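Local coordinates for protein short-chain dehydrogenase/reductase SDR (Vibrio parahaemolyticus, PDB 3GUY) that is probably an NAD(P)-dependent oxidoreductase of the short-chain dehydrogenase/reductase family, with its physiological substrate not established, at residues I4-A9 against K19-E24; M127-A132 against G152-V157. The protein carries 2 engineered substitutions. All coordinates share one frame; numbering follows the deposited sequence.

In the fold
Both contacts tie a helix to the same seven-stranded parallel sheet, which has the strand order 3-2-1-4-5-6-7 of a Rossmann fold. Contact 1 joins strand 4-7 to helix 12-23. Contact 2 joins strand 124-128 to helix 141-160. Strand 75-78 runs between the two strands, and the two helices pack on opposite faces of the sheet. The contact centres are about 20 Å apart, and the nearest atoms of the two contacts about 7 Å. In this family the C-terminal ends of such strands line the cofactor and substrate site. Contact 1 leads into the likely dinucleotide-binding loop, contact 2 into the probable catalytic region.

Contact 1: I4-A9 against K19-E24; sequences IVITGA and KLYDAE
The ring of Tyr21 lies with one face against Ile4. Methyl CG2 of Ile4 sits 4.2 Å from the ring centroid and only 18° off the ring normal. This is a CH-pi contact, shifted toward the CD2-CE2 side of the ring, with Ile4 CG2 4.0 Å from Tyr21 CE2. The two side chains cross at about a right angle. Ile6 comes to the ring obliquely, with its CD1 4.1 Å from Tyr21 CD2. Its chain is extended at chi2 (171°), which carries the terminal methyl out to the tyrosine. Tyr21 CG stands beside the backbone N of its own residue (chi1 -79°), and from there the ring leans over the strand and meets two isoleucines spaced two residues apart. The three residues are buried, and their contact is wholly apolar. Elsewhere, His204 of helix 196-207 stacks edge-to-face with the Tyr21 ring, and Thr28 and Val77 of the neighbouring strands also touch Tyr21. The strand itself pairs through its backbone with strands 28-32 and 75-78. Beyond Ile6 the chain runs through Gly8 and Ala9 into the glycine-rich turn that, as in other members of the family, probably holds the dinucleotide. The packing is that of the first beta-alpha-beta unit of a Rossmann fold, where the helix after the first strand packs on one face of the parallel sheet and leads to strand 28-32.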
ATOM      1  N   ILE D   4      27.795   3.711 -17.376  1.00 33.61           N
ATOM      2  CA  ILE D   4      26.367   3.898 -17.126  1.00 32.61           C
ATOM      3  C   ILE D   4      25.569   3.471 -18.373  1.00 31.39           C
ATOM      4  O   ILE D   4      25.676   4.079 -19.452  1.00 31.88           O
ATOM      5  CB  ILE D   4      25.958   5.339 -16.759  1.00 32.71           C
ATOM      6  CG1 ILE D   4      26.977   6.047 -15.820  1.00 33.14           C
ATOM      7  CG2 ILE D   4      24.538   5.317 -16.152  1.00 33.09           C
ATOM      8  CD1 ILE D   4      27.364   5.283 -14.569  1.00 31.65           C
ATOM      9  N   VAL D   5      24.799   2.407 -18.208  1.00 30.12           N
ATOM     10  CA  VAL D   5      23.871   1.940 -19.230  1.00 28.46           C
ATOM     11  C   VAL D   5      22.485   2.514 -18.963  1.00 28.61           C
ATOM     12  O   VAL D   5      21.942   2.333 -17.856  1.00 27.81           O
ATOM     13  CB  VAL D   5      23.789   0.407 -19.231  1.00 28.21           C
ATOM     14  CG1 VAL D   5      22.839  -0.049 -20.375  1.00 24.05           C
ATOM     15  CG2 VAL D   5      25.194  -0.164 -19.398  1.00 27.78           C
ATOM     16  N   ILE D   6      21.936   3.188 -19.970  1.00 27.55           N
ATOM     17  CA  ILE D   6      20.628   3.806 -19.919  1.00 28.57           C
ATOM     18  C   ILE D   6      19.661   3.329 -21.030  1.00 29.11           C
ATOM     19  O   ILE D   6      19.904   3.552 -22.224  1.00 28.91           O
ATOM     20  CB  ILE D   6      20.734   5.334 -20.027  1.00 29.07           C
ATOM     21  CG1 ILE D   6      21.767   5.871 -19.000  1.00 28.50           C
ATOM     22  CG2 ILE D   6      19.306   5.975 -19.845  1.00 28.56           C
ATOM     23  CD1 ILE D   6      22.089   7.334 -19.169  1.00 26.54           C
ATOM     24  N   THR D   7      18.550   2.706 -20.619  1.00 28.47           N
ATOM     25  CA  THR D   7      17.498   2.363 -21.577  1.00 28.62           C
ATOM     26  C   THR D   7      16.497   3.505 -21.676  1.00 29.68           C
ATOM     27  O   THR D   7      16.377   4.327 -20.764  1.00 30.80           O
ATOM     28  CB  THR D   7      16.779   1.079 -21.222  1.00 28.65           C
ATOM     29  OG1 THR D   7      15.905   1.335 -20.119  1.00 26.85           O
ATOM     30  CG2 THR D   7      17.781  -0.017 -20.876  1.00 28.40           C
ATOM     31  N   GLY D   8      15.778   3.558 -22.794  1.00 29.71           N
ATOM     32  CA  GLY D   8      14.849   4.624 -23.054  1.00 30.56           C
ATOM     33  C   GLY D   8      15.573   5.930 -23.234  1.00 31.48           C
ATOM     34  O   GLY D   8      15.024   6.979 -22.936  1.00 30.27           O
ATOM     35  N   ALA D   9      16.784   5.851 -23.785  1.00 33.46           N
ATOM     36  CA  ALA D   9      17.728   6.955 -23.790  1.00 34.37           C
ATOM     37  C   ALA D   9      17.659   7.861 -25.040  1.00 35.84           C
ATOM     38  O   ALA D   9      18.420   8.843 -25.128  1.00 36.14           O
ATOM     39  CB  ALA D   9      19.170   6.420 -23.578  1.00 34.98           C
ATOM     40  N   LYS D  19      22.772  13.183 -20.599  1.00 35.92           N
ATOM     41  CA  LYS D  19      23.496  14.450 -20.709  1.00 36.85           C
ATOM     42  C   LYS D  19      24.156  14.862 -19.387  1.00 37.34           C
ATOM     43  O   LYS D  19      25.316  15.317 -19.400  1.00 37.60           O
ATOM     44  CB  LYS D  19      22.572  15.549 -21.220  1.00 37.63           C
ATOM     45  CG  LYS D  19      22.116  15.282 -22.608  1.00 39.33           C
ATOM     46  CD  LYS D  19      21.039  16.233 -23.036  1.00 43.70           C
ATOM     47  CE  LYS D  19      20.632  15.965 -24.468  1.00 46.08           C
ATOM     48  NZ  LYS D  19      19.638  16.995 -24.900  1.00 49.32           N
ATOM     49  N   LEU D  20      23.462  14.681 -18.253  1.00 37.02           N
ATOM     50  CA  LEU D  20      24.026  15.070 -16.946  1.00 37.20           C
ATOM     51  C   LEU D  20      25.172  14.146 -16.529  1.00 37.77           C
ATOM     52  O   LEU D  20      26.165  14.599 -15.912  1.00 38.93           O
ATOM     53  CB  LEU D  20      22.956  15.101 -15.834  1.00 37.31           C
ATOM     54  CG  LEU D  20      21.747  16.055 -15.915  1.00 36.01           C
ATOM     55  CD1 LEU D  20      20.826  15.728 -14.730  1.00 36.53           C
ATOM     56  CD2 LEU D  20      22.081  17.554 -15.914  1.00 33.00           C
ATOM     57  N   TYR D  21      25.058  12.861 -16.835  1.00 37.19           N
ATOM     58  CA  TYR D  21      26.138  11.922 -16.507  1.00 37.94           C
ATOM     59  C   TYR D  21      27.360  12.202 -17.415  1.00 37.72           C
ATOM     60  O   TYR D  21      28.483  12.233 -16.951  1.00 37.52           O
ATOM     61  CB  TYR D  21      25.721  10.459 -16.715  1.00 38.16           C
ATOM     62  CG  TYR D  21      24.873   9.833 -15.647  1.00 40.66           C
ATOM     63  CD1 TYR D  21      25.352   9.691 -14.334  1.00 42.97           C
ATOM     64  CD2 TYR D  21      23.604   9.343 -15.940  1.00 41.87           C
ATOM     65  CE1 TYR D  21      24.584   9.096 -13.347  1.00 44.08           C
ATOM     66  CE2 TYR D  21      22.828   8.746 -14.956  1.00 43.52           C
ATOM     67  CZ  TYR D  21      23.328   8.616 -13.668  1.00 45.00           C
ATOM     68  OH  TYR D  21      22.560   8.013 -12.702  1.00 45.15           O
ATOM     69  N   ASP D  22      27.114  12.381 -18.715  1.00 37.81           N
ATOM     70  CA  ASP D  22      28.165  12.734 -19.670  1.00 37.94           C
ATOM     71  C   ASP D  22      28.903  14.020 -19.253  1.00 38.79           C
ATOM     72  O   ASP D  22      30.125  14.012 -19.136  1.00 39.79           O
ATOM     73  CB  ASP D  22      27.572  12.921 -21.054  1.00 37.44           C
ATOM     74  CG  ASP D  22      28.622  13.257 -22.091  1.00 37.24           C
ATOM     75  OD1 ASP D  22      29.362  12.337 -22.468  1.00 37.68           O
ATOM     76  OD2 ASP D  22      28.690  14.427 -22.539  1.00 37.43           O
ATOM     77  N   ALA D  23      28.162  15.111 -19.063  1.00 39.83           N
ATOM     78  CA  ALA D  23      28.692  16.362 -18.482  1.00 40.99           C
ATOM     79  C   ALA D  23      29.568  16.188 -17.218  1.00 42.02           C
ATOM     80  O   ALA D  23      30.406  17.046 -16.952  1.00 43.26           O
ATOM     81  CB  ALA D  23      27.566  17.304 -18.176  1.00 40.34           C
ATOM     82  N   GLU D  24      29.379  15.121 -16.436  1.00 42.51           N
ATOM     83  CA  GLU D  24      30.267  14.822 -15.292  1.00 43.07           C
ATOM     84  C   GLU D  24      31.482  14.038 -15.715  1.00 43.04           C
ATOM     85  O   GLU D  24      32.153  13.437 -14.875  1.00 42.59           O
ATOM     86  CB  GLU D  24      29.574  13.952 -14.238  1.00 43.98           C
ATOM     87  CG  GLU D  24      28.525  14.617 -13.415  1.00 45.58           C
ATOM     88  CD  GLU D  24      27.902  13.634 -12.424  1.00 48.23           C
ATOM     89  OE1 GLU D  24      27.676  12.440 -12.754  1.00 48.41           O
ATOM     90  OE2 GLU D  24      27.616  14.072 -11.296  1.00 52.31           O
TER

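Contact 2: M127-A132 against G152-V157; sequences MIMSTA and GLIESV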
ATOM      1  N   MET D 127      15.477   1.674 -11.394  1.00 25.69           N
ATOM      2  CA  MET D 127      14.230   1.369 -12.116  1.00 24.64           C
ATOM      3  C   MET D 127      13.241   2.544 -12.105  1.00 24.89           C
ATOM      4  O   MET D 127      12.651   2.875 -11.086  1.00 23.56           O
ATOM      5  CB  MET D 127      13.629   0.108 -11.524  1.00 26.00           C
ATOM      6  CG  MET D 127      14.543  -1.155 -11.646  1.00 28.73           C
ATOM      7  SD  MET D 127      14.780  -1.830 -13.351  1.00 22.73           S
ATOM      8  CE  MET D 127      12.964  -1.958 -13.679  1.00 27.57           C
ATOM      9  N   ILE D 128      13.025   3.172 -13.255  1.00 24.93           N
ATOM     10  CA  ILE D 128      12.119   4.306 -13.304  1.00 25.43           C
ATOM     11  C   ILE D 128      10.707   3.835 -13.631  1.00 24.35           C
ATOM     12  O   ILE D 128      10.472   3.174 -14.659  1.00 23.75           O
ATOM     13  CB  ILE D 128      12.577   5.383 -14.269  1.00 27.00           C
ATOM     14  CG1 ILE D 128      14.000   5.863 -13.858  1.00 28.24           C
ATOM     15  CG2 ILE D 128      11.582   6.531 -14.293  1.00 26.75           C
ATOM     16  CD1 ILE D 128      14.562   6.830 -14.798  1.00 29.22           C
ATOM     17  N   MET D 129       9.774   4.163 -12.737  1.00 22.83           N
ATOM     18  CA  MET D 129       8.404   3.698 -12.881  1.00 22.77           C
ATOM     19  C   MET D 129       7.544   4.941 -13.103  1.00 22.39           C
ATOM     20  O   MET D 129       7.756   5.690 -14.043  1.00 22.58           O
ATOM     21  CB  MET D 129       7.973   2.819 -11.654  1.00 21.98           C
ATOM     22  CG  MET D 129       8.554   1.414 -11.695  1.00 21.21           C
ATOM     23  SD  MET D 129       8.515   0.458 -10.201  1.00 15.79           S
ATOM     24  CE  MET D 129       9.858   1.386  -9.375  1.00 21.92           C
ATOM     25  N   SER D 130       6.593   5.188 -12.230  1.00 21.94           N
ATOM     26  CA  SER D 130       5.676   6.305 -12.390  1.00 22.35           C
ATOM     27  C   SER D 130       4.916   6.347 -11.085  1.00 21.34           C
ATOM     28  O   SER D 130       4.886   5.336 -10.331  1.00 21.59           O
ATOM     29  CB  SER D 130       4.703   6.057 -13.552  1.00 22.77           C
ATOM     30  OG  SER D 130       3.478   6.743 -13.334  1.00 23.81           O
ATOM     31  N   THR D 131       4.340   7.508 -10.774  1.00 20.89           N
ATOM     32  CA  THR D 131       3.415   7.603  -9.632  1.00 20.67           C
ATOM     33  C   THR D 131       2.211   6.678  -9.823  1.00 21.23           C
ATOM     34  O   THR D 131       1.633   6.236  -8.828  1.00 21.76           O
ATOM     35  CB  THR D 131       2.985   9.031  -9.332  1.00 20.97           C
ATOM     36  OG1 THR D 131       2.436   9.638 -10.504  1.00 21.27           O
ATOM     37  CG2 THR D 131       4.232   9.839  -8.881  1.00 18.46           C
ATOM     38  N   ALA D 132       1.912   6.314 -11.068  1.00 21.12           N
ATOM     39  CA  ALA D 132       0.842   5.333 -11.374  1.00 21.67           C
ATOM     40  C   ALA D 132       1.114   3.922 -10.781  1.00 20.74           C
ATOM     41  O   ALA D 132       0.220   3.094 -10.745  1.00 20.67           O
ATOM     42  CB  ALA D 132       0.609   5.242 -12.881  1.00 20.09           C
ATOM     43  N   GLY D 152       5.895  -4.681  -8.115  1.00 19.79           N
ATOM     44  CA  GLY D 152       5.857  -5.970  -7.478  1.00 19.68           C
ATOM     45  C   GLY D 152       7.083  -6.784  -7.846  1.00 18.23           C
ATOM     46  O   GLY D 152       7.635  -7.462  -6.989  1.00 20.38           O
ATOM     47  N   LEU D 153       7.481  -6.702  -9.104  1.00 18.52           N
ATOM     48  CA  LEU D 153       8.723  -7.331  -9.582  1.00 18.54           C
ATOM     49  C   LEU D 153       9.911  -6.817  -8.793  1.00 18.75           C
ATOM     50  O   LEU D 153      10.616  -7.612  -8.128  1.00 20.33           O
ATOM     51  CB  LEU D 153       8.920  -7.046 -11.048  1.00 18.26           C
ATOM     52  CG  LEU D 153      10.142  -7.629 -11.733  1.00 17.18           C
ATOM     53  CD1 LEU D 153       9.880  -9.128 -12.099  1.00 16.85           C
ATOM     54  CD2 LEU D 153      10.443  -6.798 -12.956  1.00 15.56           C
ATOM     55  N   ILE D 154      10.124  -5.509  -8.796  1.00 18.42           N
ATOM     56  CA  ILE D 154      11.360  -4.984  -8.123  1.00 19.88           C
ATOM     57  C   ILE D 154      11.348  -5.221  -6.601  1.00 20.64           C
ATOM     58  O   ILE D 154      12.379  -5.477  -6.028  1.00 19.15           O
ATOM     59  CB  ILE D 154      11.700  -3.542  -8.526  1.00 19.73           C
ATOM     60  CG1 ILE D 154      10.761  -2.494  -7.924  1.00 22.64           C
ATOM     61  CG2 ILE D 154      11.629  -3.381 -10.035  1.00 20.45           C
ATOM     62  CD1 ILE D 154      11.335  -1.760  -6.719  1.00 23.49           C
ATOM     63  N   GLU D 155      10.177  -5.222  -5.952  1.00 20.27           N
ATOM     64  CA  GLU D 155      10.150  -5.378  -4.515  1.00 19.84           C
ATOM     65  C   GLU D 155      10.425  -6.834  -4.101  1.00 19.33           C
ATOM     66  O   GLU D 155      11.041  -7.113  -3.062  1.00 18.83           O
ATOM     67  CB  GLU D 155       8.857  -4.846  -3.922  1.00 20.19           C
ATOM     68  CG  GLU D 155       8.662  -3.339  -4.097  1.00 22.53           C
ATOM     69  CD  GLU D 155       9.452  -2.445  -3.117  1.00 28.78           C
ATOM     70  OE1 GLU D 155      10.439  -2.907  -2.494  1.00 30.17           O
ATOM     71  OE2 GLU D 155       9.087  -1.233  -2.993  1.00 29.53           O
ATOM     72  N   SER D 156      10.065  -7.723  -4.989  1.00 17.99           N
ATOM     73  CA  SER D 156      10.398  -9.109  -4.856  1.00 19.03           C
ATOM     74  C   SER D 156      11.879  -9.393  -5.100  1.00 18.86           C
ATOM     75  O   SER D 156      12.491 -10.146  -4.311  1.00 19.85           O
ATOM     76  CB  SER D 156       9.533  -9.918  -5.821  1.00 17.92           C
ATOM     77  OG  SER D 156       8.140  -9.752  -5.499  1.00 18.82           O
ATOM     78  N   VAL D 157      12.402  -8.850  -6.188  1.00 19.94           N
ATOM     79  CA  VAL D 157      13.820  -9.062  -6.588  1.00 21.35           C
ATOM     80  C   VAL D 157      14.700  -8.399  -5.475  1.00 23.08           C
ATOM     81  O   VAL D 157      15.707  -9.000  -5.017  1.00 21.58           O
ATOM     82  CB  VAL D 157      14.118  -8.596  -8.038  1.00 22.17           C
ATOM     83  CG1 VAL D 157      15.617  -8.763  -8.411  1.00 25.09           C
ATOM     84  CG2 VAL D 157      13.238  -9.316  -9.088  1.00 21.51           C
TER
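Met127 and Ile154 lie alongside one another, their chains running opposite ways, with methyl CG2 of Ile154 as the common touching point. Met127 CG lies 4.0 Å from Ile154 CG2. The methionine chain is bent at both chi2 (-69°) and chi3 (-54°), which curls its end back and brings Met127 CE to 4.1 Å from the same Ile154 CG2. The methyl is thus met by both the near and the far part of one thioether chain. The other branch of Ile154 serves Met129: Ile154 CG1 is 4.2 Å from Met129 CE, the end of a chain that reaches out from just beyond the strand. Ile154 is therefore touched along both branches by two methionines spaced two residues apart, and all three are buried. Val150, one turn earlier on the helix, touches both methionines as well.

Two serines make bonds within their own segments. Ser130 OG accepts from Ala132 N at 2.8 Å, an ST turn that shapes the chain after the strand. Ser156 OG donates to Gly152 O at 2.8 Å, while Ser156 N reaches the same oxygen from the opposite face of the carbonyl plane. Ser156 OG is also bonded to Lys137 N of the second subunit, and Leu153 and Val157 touch that subunit too, so this helix serves both the core and the subunit interface.

Ser130 touches Tyr143 of helix 141-160, and the pair probably corresponds to the active-site serine and tyrosine of classical short-chain dehydrogenases, judging by their place in the fold. The arrangement belongs to the beta-alpha-beta unit of strand 124-128, helix 141-160 and strand 167-174, in the second half of the Rossmann fold.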